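Local coordinates for putative uncharacterized protein PH1404 (Pyrococcus horikoshii, PDB 3AF6) that probably terminates transcription by cutting nascent RNA, acting as a zinc-dependent ribonuclease of the metallo-beta-lactamase and beta-CASP family, at residues F368-T373 with L600-A605; M391-G396 with L625-S630; P384-L389 with A605-R610. One frame throughout, in Å; residues are numbered along the deposited sequence.

Contact 1 of 3, residues F368-T373 with L600-A605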
loop_
_atom_site.group_PDB
_atom_site.type_symbol
_atom_site.label_atom_id
_atom_site.label_comp_id
_atom_site.label_asym_id
_atom_site.label_seq_id
_atom_site.Cartn_x
_atom_site.Cartn_y
_atom_site.Cartn_z
ATOM N N PHE A 368 -0.259 -9.354 7.431
ATOM C CA PHE A 368 0.248 -8.691 8.621
ATOM C C PHE A 368 1.341 -9.457 9.331
ATOM O O PHE A 368 1.500 -10.660 9.162
ATOM C CB PHE A 368 -0.888 -8.389 9.612
ATOM C CG PHE A 368 -1.388 -9.593 10.376
ATOM C CD1 PHE A 368 -2.277 -10.495 9.786
ATOM C CD2 PHE A 368 -0.998 -9.799 11.707
ATOM C CE1 PHE A 368 -2.779 -11.572 10.500
ATOM C CE2 PHE A 368 -1.497 -10.883 12.437
ATOM C CZ PHE A 368 -2.392 -11.770 11.833
ATOM N N LYS A 369 2.098 -8.728 10.132
ATOM C CA LYS A 369 3.197 -9.296 10.897
ATOM C C LYS A 369 2.904 -8.880 12.349
ATOM O O LYS A 369 2.507 -7.741 12.600
ATOM C CB LYS A 369 4.519 -8.708 10.374
ATOM C CG LYS A 369 5.790 -9.340 10.923
ATOM C CD LYS A 369 5.987 -10.788 10.497
ATOM C CE LYS A 369 7.145 -11.403 11.288
ATOM N NZ LYS A 369 7.514 -12.775 10.864
ATOM N N PHE A 370 3.070 -9.789 13.306
ATOM C CA PHE A 370 2.760 -9.416 14.689
ATOM C C PHE A 370 3.939 -9.406 15.673
ATOM O O PHE A 370 3.802 -9.771 16.840
ATOM C CB PHE A 370 1.617 -10.289 15.223
ATOM C CG PHE A 370 0.860 -9.671 16.375
ATOM C CD1 PHE A 370 0.529 -8.312 16.361
ATOM C CD2 PHE A 370 0.461 -10.454 17.466
ATOM C CE1 PHE A 370 -0.188 -7.741 17.412
ATOM C CE2 PHE A 370 -0.253 -9.896 18.522
ATOM C CZ PHE A 370 -0.583 -8.532 18.499
ATOM N N ILE A 371 5.102 -9.006 15.168
ATOM C CA ILE A 371 6.314 -8.849 15.961
ATOM C C ILE A 371 7.036 -7.714 15.252
ATOM O O ILE A 371 6.711 -7.392 14.110
ATOM C CB ILE A 371 7.229 -10.109 15.981
ATOM C CG1 ILE A 371 7.730 -10.426 14.569
ATOM C CG2 ILE A 371 6.495 -11.271 16.641
ATOM C CD1 ILE A 371 8.650 -11.653 14.499
ATOM N N PRO A 372 8.015 -7.080 15.917
ATOM C CA PRO A 372 8.717 -5.981 15.246
ATOM C C PRO A 372 9.631 -6.442 14.122
ATOM O O PRO A 372 9.998 -7.615 14.039
ATOM C CB PRO A 372 9.510 -5.338 16.378
ATOM C CG PRO A 372 8.729 -5.699 17.601
ATOM C CD PRO A 372 8.379 -7.130 17.341
ATOM N N THR A 373 9.973 -5.505 13.248
ATOM C CA THR A 373 10.892 -5.764 12.142
ATOM C C THR A 373 11.665 -4.466 11.980
ATOM O O THR A 373 11.324 -3.456 12.594
ATOM C CB THR A 373 10.165 -6.102 10.801
ATOM O OG1 THR A 373 9.231 -5.055 10.479
ATOM C CG2 THR A 373 9.455 -7.450 10.887
ATOM N N LEU A 600 0.277 -15.795 14.331
ATOM C CA LEU A 600 -1.135 -15.734 13.991
ATOM C C LEU A 600 -1.971 -16.135 15.202
ATOM O O LEU A 600 -2.912 -15.438 15.567
ATOM C CB LEU A 600 -1.448 -16.640 12.792
ATOM C CG LEU A 600 -0.816 -16.304 11.425
ATOM C CD1 LEU A 600 -1.060 -17.470 10.481
ATOM C CD2 LEU A 600 -1.381 -15.010 10.838
ATOM N N MET A 601 -1.622 -17.245 15.840
ATOM C CA MET A 601 -2.379 -17.681 17.000
ATOM C C MET A 601 -2.302 -16.604 18.066
ATOM O O MET A 601 -3.314 -16.241 18.677
ATOM C CB MET A 601 -1.830 -18.999 17.545
ATOM C CG MET A 601 -2.074 -20.222 16.652
ATOM S SD MET A 601 -3.827 -20.731 16.441
ATOM C CE MET A 601 -4.147 -21.600 17.977
ATOM N N ASN A 602 -1.106 -16.071 18.270
ATOM C CA ASN A 602 -0.909 -15.041 19.281
ATOM C C ASN A 602 -1.691 -13.771 18.972
ATOM O O ASN A 602 -2.063 -13.031 19.878
ATOM C CB ASN A 602 0.580 -14.719 19.425
ATOM C CG ASN A 602 0.844 -13.645 20.461
ATOM O OD1 ASN A 602 1.565 -12.684 20.200
ATOM N ND2 ASN A 602 0.261 -13.799 21.641
ATOM N N TYR A 603 -1.946 -13.509 17.695
ATOM C CA TYR A 603 -2.706 -12.319 17.328
ATOM C C TYR A 603 -4.149 -12.502 17.773
ATOM O O TYR A 603 -4.820 -11.542 18.162
ATOM C CB TYR A 603 -2.684 -12.080 15.810
ATOM C CG TYR A 603 -3.386 -10.798 15.411
ATOM C CD1 TYR A 603 -2.768 -9.555 15.596
ATOM C CD2 TYR A 603 -4.705 -10.815 14.960
ATOM C CE1 TYR A 603 -3.453 -8.358 15.350
ATOM C CE2 TYR A 603 -5.396 -9.635 14.717
ATOM C CZ TYR A 603 -4.764 -8.410 14.914
ATOM O OH TYR A 603 -5.449 -7.241 14.684
ATOM N N VAL A 604 -4.630 -13.739 17.706
ATOM C CA VAL A 604 -6.000 -14.025 18.099
ATOM C C VAL A 604 -6.099 -13.833 19.602
ATOM O O VAL A 604 -7.003 -13.155 20.095
ATOM C CB VAL A 604 -6.408 -15.469 17.722
ATOM C CG1 VAL A 604 -7.865 -15.714 18.094
ATOM C CG2 VAL A 604 -6.203 -15.690 16.225
ATOM N N ALA A 605 -5.155 -14.422 20.325
ATOM C CA ALA A 605 -5.115 -14.309 21.785
ATOM C C ALA A 605 -5.157 -12.844 22.247
ATOM O O ALA A 605 -5.936 -12.491 23.134
ATOM C CB ALA A 605 -3.861 -14.990 22.323
#

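Contact 2 of 3, residues M391-G396 with L625-S630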
loop_
_atom_site.group_PDB
_atom_site.type_symbol
_atom_site.label_atom_id
_atom_site.label_comp_id
_atom_site.label_asym_id
_atom_site.label_seq_id
_atom_site.Cartn_x
_atom_site.Cartn_y
_atom_site.Cartn_z
ATOM N N MET A 391 -8.846 -12.898 8.738
ATOM C CA MET A 391 -7.387 -12.854 8.822
ATOM C C MET A 391 -6.664 -13.744 7.815
ATOM O O MET A 391 -7.210 -14.741 7.354
ATOM C CB MET A 391 -6.938 -13.221 10.248
ATOM C CG MET A 391 -7.151 -14.689 10.630
ATOM S SD MET A 391 -6.764 -15.077 12.371
ATOM C CE MET A 391 -5.066 -14.533 12.498
ATOM N N GLU A 392 -5.422 -13.388 7.487
ATOM C CA GLU A 392 -4.639 -14.166 6.538
ATOM C C GLU A 392 -4.137 -15.480 7.161
ATOM O O GLU A 392 -4.141 -15.636 8.378
ATOM C CB GLU A 392 -3.469 -13.331 6.011
ATOM C CG GLU A 392 -2.393 -13.018 7.024
ATOM C CD GLU A 392 -0.988 -13.193 6.452
ATOM O OE1 GLU A 392 -0.638 -14.334 6.092
ATOM O OE2 GLU A 392 -0.233 -12.195 6.366
ATOM N N SER A 393 -3.716 -16.424 6.323
ATOM C CA SER A 393 -3.243 -17.718 6.802
ATOM C C SER A 393 -2.023 -18.234 6.044
ATOM O O SER A 393 -1.795 -19.443 5.997
ATOM C CB SER A 393 -4.354 -18.766 6.669
ATOM O OG SER A 393 -5.630 -18.217 6.957
ATOM N N THR A 394 -1.246 -17.341 5.446
ATOM C CA THR A 394 -0.073 -17.763 4.693
ATOM C C THR A 394 0.744 -18.816 5.445
ATOM O O THR A 394 1.236 -19.772 4.846
ATOM C CB THR A 394 0.847 -16.580 4.370
ATOM O OG1 THR A 394 0.067 -15.466 3.928
ATOM C CG2 THR A 394 1.810 -16.964 3.261
ATOM N N TYR A 395 0.904 -18.644 6.752
ATOM C CA TYR A 395 1.655 -19.615 7.539
ATOM C C TYR A 395 0.728 -20.217 8.597
ATOM O O TYR A 395 1.135 -20.486 9.732
ATOM C CB TYR A 395 2.869 -18.949 8.190
ATOM C CG TYR A 395 3.979 -18.624 7.210
ATOM C CD1 TYR A 395 3.856 -17.570 6.306
ATOM C CD2 TYR A 395 5.142 -19.404 7.153
ATOM C CE1 TYR A 395 4.861 -17.303 5.369
ATOM C CE2 TYR A 395 6.141 -19.150 6.223
ATOM C CZ TYR A 395 5.998 -18.100 5.333
ATOM O OH TYR A 395 6.980 -17.847 4.397
ATOM N N GLY A 396 -0.524 -20.436 8.196
ATOM C CA GLY A 396 -1.524 -20.987 9.089
ATOM C C GLY A 396 -1.313 -22.429 9.511
ATOM O O GLY A 396 -1.991 -22.912 10.425
ATOM N N LEU A 625 -7.714 -24.064 6.643
ATOM C CA LEU A 625 -8.480 -25.048 7.390
ATOM C C LEU A 625 -7.837 -25.261 8.756
ATOM O O LEU A 625 -8.491 -25.140 9.800
ATOM C CB LEU A 625 -8.497 -26.369 6.621
ATOM C CG LEU A 625 -9.761 -27.210 6.774
ATOM C CD1 LEU A 625 -9.942 -27.655 8.210
ATOM C CD2 LEU A 625 -10.953 -26.368 6.325
ATOM N N ASP A 626 -6.541 -25.566 8.720
ATOM C CA ASP A 626 -5.731 -25.823 9.908
ATOM C C ASP A 626 -5.834 -24.685 10.935
ATOM O O ASP A 626 -6.180 -24.910 12.100
ATOM C CB ASP A 626 -4.272 -26.014 9.482
ATOM C CG ASP A 626 -3.421 -26.649 10.567
ATOM O OD1 ASP A 626 -3.622 -26.309 11.755
ATOM O OD2 ASP A 626 -2.541 -27.476 10.230
ATOM N N LEU A 627 -5.535 -23.461 10.497
ATOM C CA LEU A 627 -5.595 -22.312 11.382
ATOM C C LEU A 627 -6.986 -22.158 11.996
ATOM O O LEU A 627 -7.124 -21.982 13.206
ATOM C CB LEU A 627 -5.209 -21.055 10.608
ATOM C CG LEU A 627 -5.314 -19.711 11.337
ATOM C CD1 LEU A 627 -4.457 -19.714 12.616
ATOM C CD2 LEU A 627 -4.870 -18.621 10.394
ATOM N N ALA A 628 -8.013 -22.233 11.153
ATOM C CA ALA A 628 -9.404 -22.103 11.589
ATOM C C ALA A 628 -9.753 -23.154 12.637
ATOM O O ALA A 628 -10.298 -22.834 13.697
ATOM C CB ALA A 628 -10.339 -22.236 10.382
ATOM N N THR A 629 -9.448 -24.409 12.325
ATOM C CA THR A 629 -9.710 -25.511 13.237
ATOM C C THR A 629 -8.933 -25.293 14.526
ATOM O O THR A 629 -9.474 -25.462 15.623
ATOM C CB THR A 629 -9.271 -26.859 12.624
ATOM O OG1 THR A 629 -10.140 -27.197 11.534
ATOM C CG2 THR A 629 -9.304 -27.960 13.672
ATOM N N SER A 630 -7.667 -24.908 14.385
ATOM C CA SER A 630 -6.799 -24.667 15.530
ATOM C C SER A 630 -7.298 -23.553 16.445
ATOM O O SER A 630 -7.301 -23.708 17.662
ATOM C CB SER A 630 -5.399 -24.318 15.061
ATOM O OG SER A 630 -4.944 -25.263 14.124
#

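Contact 3 of 3, residues P384-L389 with A605-R610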
loop_
_atom_site.group_PDB
_atom_site.type_symbol
_atom_site.label_atom_id
_atom_site.label_comp_id
_atom_site.label_asym_id
_atom_site.label_seq_id
_atom_site.Cartn_x
_atom_site.Cartn_y
_atom_site.Cartn_z
ATOM N N PRO A 384 -12.052 -0.283 18.465
ATOM C CA PRO A 384 -13.126 0.129 19.374
ATOM C C PRO A 384 -14.180 -0.957 19.536
ATOM O O PRO A 384 -14.693 -1.186 20.637
ATOM C CB PRO A 384 -13.663 1.419 18.736
ATOM C CG PRO A 384 -13.125 1.403 17.332
ATOM C CD PRO A 384 -11.795 0.737 17.440
ATOM N N ARG A 385 -14.482 -1.639 18.436
ATOM C CA ARG A 385 -15.452 -2.731 18.426
ATOM C C ARG A 385 -14.979 -3.747 17.409
ATOM O O ARG A 385 -14.297 -3.389 16.455
ATOM C CB ARG A 385 -16.834 -2.207 18.041
ATOM C CG ARG A 385 -17.493 -1.375 19.130
ATOM C CD ARG A 385 -18.180 -2.248 20.172
ATOM N NE ARG A 385 -19.633 -2.265 19.996
ATOM C CZ ARG A 385 -20.273 -2.909 19.025
ATOM N NH1 ARG A 385 -21.592 -2.851 18.957
ATOM N NH2 ARG A 385 -19.600 -3.617 18.133
ATOM N N LEU A 386 -15.331 -5.011 17.604
ATOM C CA LEU A 386 -14.898 -6.038 16.674
ATOM C C LEU A 386 -15.648 -7.344 16.803
ATOM O O LEU A 386 -15.276 -8.181 17.619
ATOM C CB LEU A 386 -13.403 -6.319 16.866
ATOM C CG LEU A 386 -12.775 -7.394 15.964
ATOM C CD1 LEU A 386 -12.973 -7.030 14.494
ATOM C CD2 LEU A 386 -11.291 -7.523 16.282
ATOM N N GLU A 387 -16.685 -7.534 15.990
ATOM C CA GLU A 387 -17.446 -8.781 16.029
ATOM C C GLU A 387 -16.865 -9.839 15.104
ATOM O O GLU A 387 -16.782 -11.006 15.483
ATOM C CB GLU A 387 -18.908 -8.554 15.650
ATOM C CG GLU A 387 -19.741 -7.945 16.753
ATOM C CD GLU A 387 -19.346 -6.520 17.062
ATOM O OE1 GLU A 387 -19.248 -6.191 18.265
ATOM O OE2 GLU A 387 -19.146 -5.728 16.110
ATOM N N THR A 388 -16.457 -9.431 13.898
ATOM C CA THR A 388 -15.903 -10.367 12.915
ATOM C C THR A 388 -14.481 -10.028 12.426
ATOM O O THR A 388 -14.204 -8.910 11.960
ATOM C CB THR A 388 -16.822 -10.475 11.662
ATOM O OG1 THR A 388 -18.148 -10.829 12.061
ATOM C CG2 THR A 388 -16.293 -11.537 10.691
ATOM N N LEU A 389 -13.596 -11.019 12.504
ATOM C CA LEU A 389 -12.222 -10.846 12.063
ATOM C C LEU A 389 -11.867 -11.744 10.880
ATOM O O LEU A 389 -11.955 -12.966 10.972
ATOM C CB LEU A 389 -11.247 -11.135 13.207
ATOM C CG LEU A 389 -9.775 -10.988 12.795
ATOM C CD1 LEU A 389 -9.545 -9.549 12.364
ATOM C CD2 LEU A 389 -8.836 -11.358 13.945
ATOM N N ALA A 605 -5.155 -14.422 20.325
ATOM C CA ALA A 605 -5.115 -14.309 21.785
ATOM C C ALA A 605 -5.157 -12.844 22.247
ATOM O O ALA A 605 -5.936 -12.491 23.134
ATOM C CB ALA A 605 -3.861 -14.990 22.323
ATOM N N LYS A 606 -4.338 -12.002 21.628
ATOM C CA LYS A 606 -4.267 -10.590 21.993
ATOM C C LYS A 606 -5.304 -9.650 21.372
ATOM O O LYS A 606 -5.605 -8.612 21.956
ATOM C CB LYS A 606 -2.885 -10.025 21.653
ATOM C CG LYS A 606 -1.702 -10.783 22.225
ATOM C CD LYS A 606 -1.303 -10.255 23.596
ATOM C CE LYS A 606 0.094 -10.734 23.989
ATOM N NZ LYS A 606 0.214 -12.226 23.963
ATOM N N VAL A 607 -5.848 -9.970 20.202
ATOM C CA VAL A 607 -6.796 -9.038 19.597
ATOM C C VAL A 607 -7.925 -8.665 20.556
ATOM O O VAL A 607 -8.433 -9.503 21.309
ATOM C CB VAL A 607 -7.366 -9.573 18.264
ATOM C CG1 VAL A 607 -8.149 -10.837 18.485
ATOM C CG2 VAL A 607 -8.215 -8.509 17.618
ATOM N N ARG A 608 -8.313 -7.393 20.516
ATOM C CA ARG A 608 -9.342 -6.874 21.411
ATOM C C ARG A 608 -10.195 -5.802 20.723
ATOM O O ARG A 608 -9.660 -4.908 20.049
ATOM C CB ARG A 608 -8.642 -6.260 22.635
ATOM C CG ARG A 608 -9.331 -6.451 23.949
ATOM C CD ARG A 608 -9.422 -7.920 24.318
ATOM N NE ARG A 608 -8.121 -8.568 24.436
ATOM C CZ ARG A 608 -7.968 -9.833 24.821
ATOM N NH1 ARG A 608 -9.033 -10.564 25.120
ATOM N NH2 ARG A 608 -6.761 -10.371 24.912
ATOM N N PRO A 609 -11.529 -5.875 20.885
ATOM C CA PRO A 609 -12.219 -6.907 21.667
ATOM C C PRO A 609 -12.207 -8.261 20.984
ATOM O O PRO A 609 -12.047 -8.341 19.766
ATOM C CB PRO A 609 -13.638 -6.345 21.830
ATOM C CG PRO A 609 -13.799 -5.436 20.705
ATOM C CD PRO A 609 -12.450 -4.768 20.577
ATOM N N ARG A 610 -12.366 -9.319 21.774
ATOM C CA ARG A 610 -12.379 -10.682 21.252
ATOM C C ARG A 610 -13.575 -10.810 20.316
ATOM O O ARG A 610 -14.708 -10.538 20.700
ATOM C CB ARG A 610 -12.482 -11.664 22.415
ATOM C CG ARG A 610 -12.490 -13.137 22.072
ATOM C CD ARG A 610 -12.140 -13.915 23.333
ATOM N NE ARG A 610 -12.283 -15.367 23.216
ATOM C CZ ARG A 610 -13.446 -15.990 23.043
ATOM N NH1 ARG A 610 -14.573 -15.284 22.959
ATOM N NH2 ARG A 610 -13.489 -17.319 22.975
#

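Contact 1 of 3, residues F368-T373 with L600-A605
Y603 packs against two phenylalanines of the loop, F368 and F370, and the three rings form an aromatic cluster. Y603 and F370 make a T-shaped pair in which the tyrosine gives its edge and F370 its face. CD1 of Y603 lies over the centre of the F370 ring, 3.6 Å from F370 CD1. The two planes are close to perpendicular, at 80°, and the centroids are 4.8 Å apart. With F368 the roles change. Here F368 turns its edge toward the face of Y603, with the planes at 57°, and F368 CE2 comes 3.5 Å from Y603 CG. Y603 therefore serves as edge to one ring and as face to the other. Its CG is anti to the backbone N (chi1 -176°), which carries the ring off the helix toward the loop 368-373. At its far end the OH is hydrogen-bonded to N380 O. L600, one helical turn earlier, adds an apolar contact from CD2 to F368 CZ at 3.5 Å. F368 lies close to the zinc ligands D367 and H344, which places one end of the cluster beside the metal site. The contact joins the loop after strand 360-364 to helix 597-606. Strand 388-392 lies beside it, with M391 touching F368 and L600, and L389 touching Y603. V604 turns away from the loop and packs on helix 621-635.

Contact 2 of 3, residues M391-G396 with L625-S630
L627 meets S393 and G396 where the chain turns after strand 388-392. Its CD2 methyl does most of the touching. L627 CD2 lies 3.5 Å from S393 OG and 3.7 Å from E392 O. M391 SD is a looser neighbour, 4.5 Å from L627 CD2. A chi1 of 175° sets CG of L627 opposite its own N and brings CD2 out to the turn. G396 comes against the base of this leucine. The CA atoms of G396 and L627 are 4.9 Å apart, and G396 O is 3.7 Å from L627 CB. D626 CB stands 4.0 Å from G396 O. The turn is a type I beta turn, S393 to G396, closed by a bond from G396 N to S393 O of 2.7 Å. S393 OG is held by V617 O of the adjacent strand. R597 links the two sides: its NE bonds G396 O and its NH1 forms a salt bridge with D626 OD1. E392 points away from the helix. Its OE1 accepts from both N and OG1 of T394, and its OE2 is hydrogen-bonded to F368 N and H594 ND1. E392 thus lies in the second shell of the zinc site, next to the ligands D367 and H618. Helix 621-635 covers an outer face of the metallo-beta-lactamase alpha-beta/beta-alpha sandwich. D367 and H618 closely follow strands 360-364 and 613-617, as is usual for metal ligands in this fold.

Contact 3 of 3, residues P384-L389 with A605-R610
L386 reaches across to V607 and P609 and carries most of this contact from its side. The side chains of L386 and V607 cross at about a right angle. They meet through single methyls, L386 CD2 and V607 CG2, 3.5 Å apart. The leucine gets there with a chi1 of 180°, which swings CG away from its own N and toward V607. P609 takes the other part of the leucine. P609 CG lies 3.5 Å from L386 N and 4.0 Å from L386 CB. The backbone O of P609 is 3.7 Å from L386 CD2. The peptide bond between R608 and P609 is cis. V607 and P609 both touch L386. V607 is where the chain leaves helix 597-606. The contact lies away from the annotated sites. R385, E387 and R610 keep their charged ends outside this apolar patch. R385 points away, and R385 NH2 forms a salt bridge with E387 OE1 at 2.6 Å. R610 also points away, and its NH2 bonds F635 O. The contact between the segments is thus made by apolar side chains and by backbone atoms that only touch, with no polar bond across it, and it rests on fit of shape.

Overall arrangement
From the N terminus the chain passes 368-373, then 384-389, then 391-396. It later reaches 600-605, 605-610 and 625-630. Contacts 1, 3 and 2 close long loops in that order, each more than 200 residues long. None nests in another: every pair crosses. The loops all enclose the predicted beta-CASP region, so the contacts join the N-terminal and C-terminal parts of the metallo-beta-lactamase domain on either side of it. Contacts 1 and 3 share A605 and use helix 597-606. Contacts 2 and 3 use opposite ends of strand 388-392. Contacts 1 and 2 lie near the zinc site, with centres about 13 Å apart.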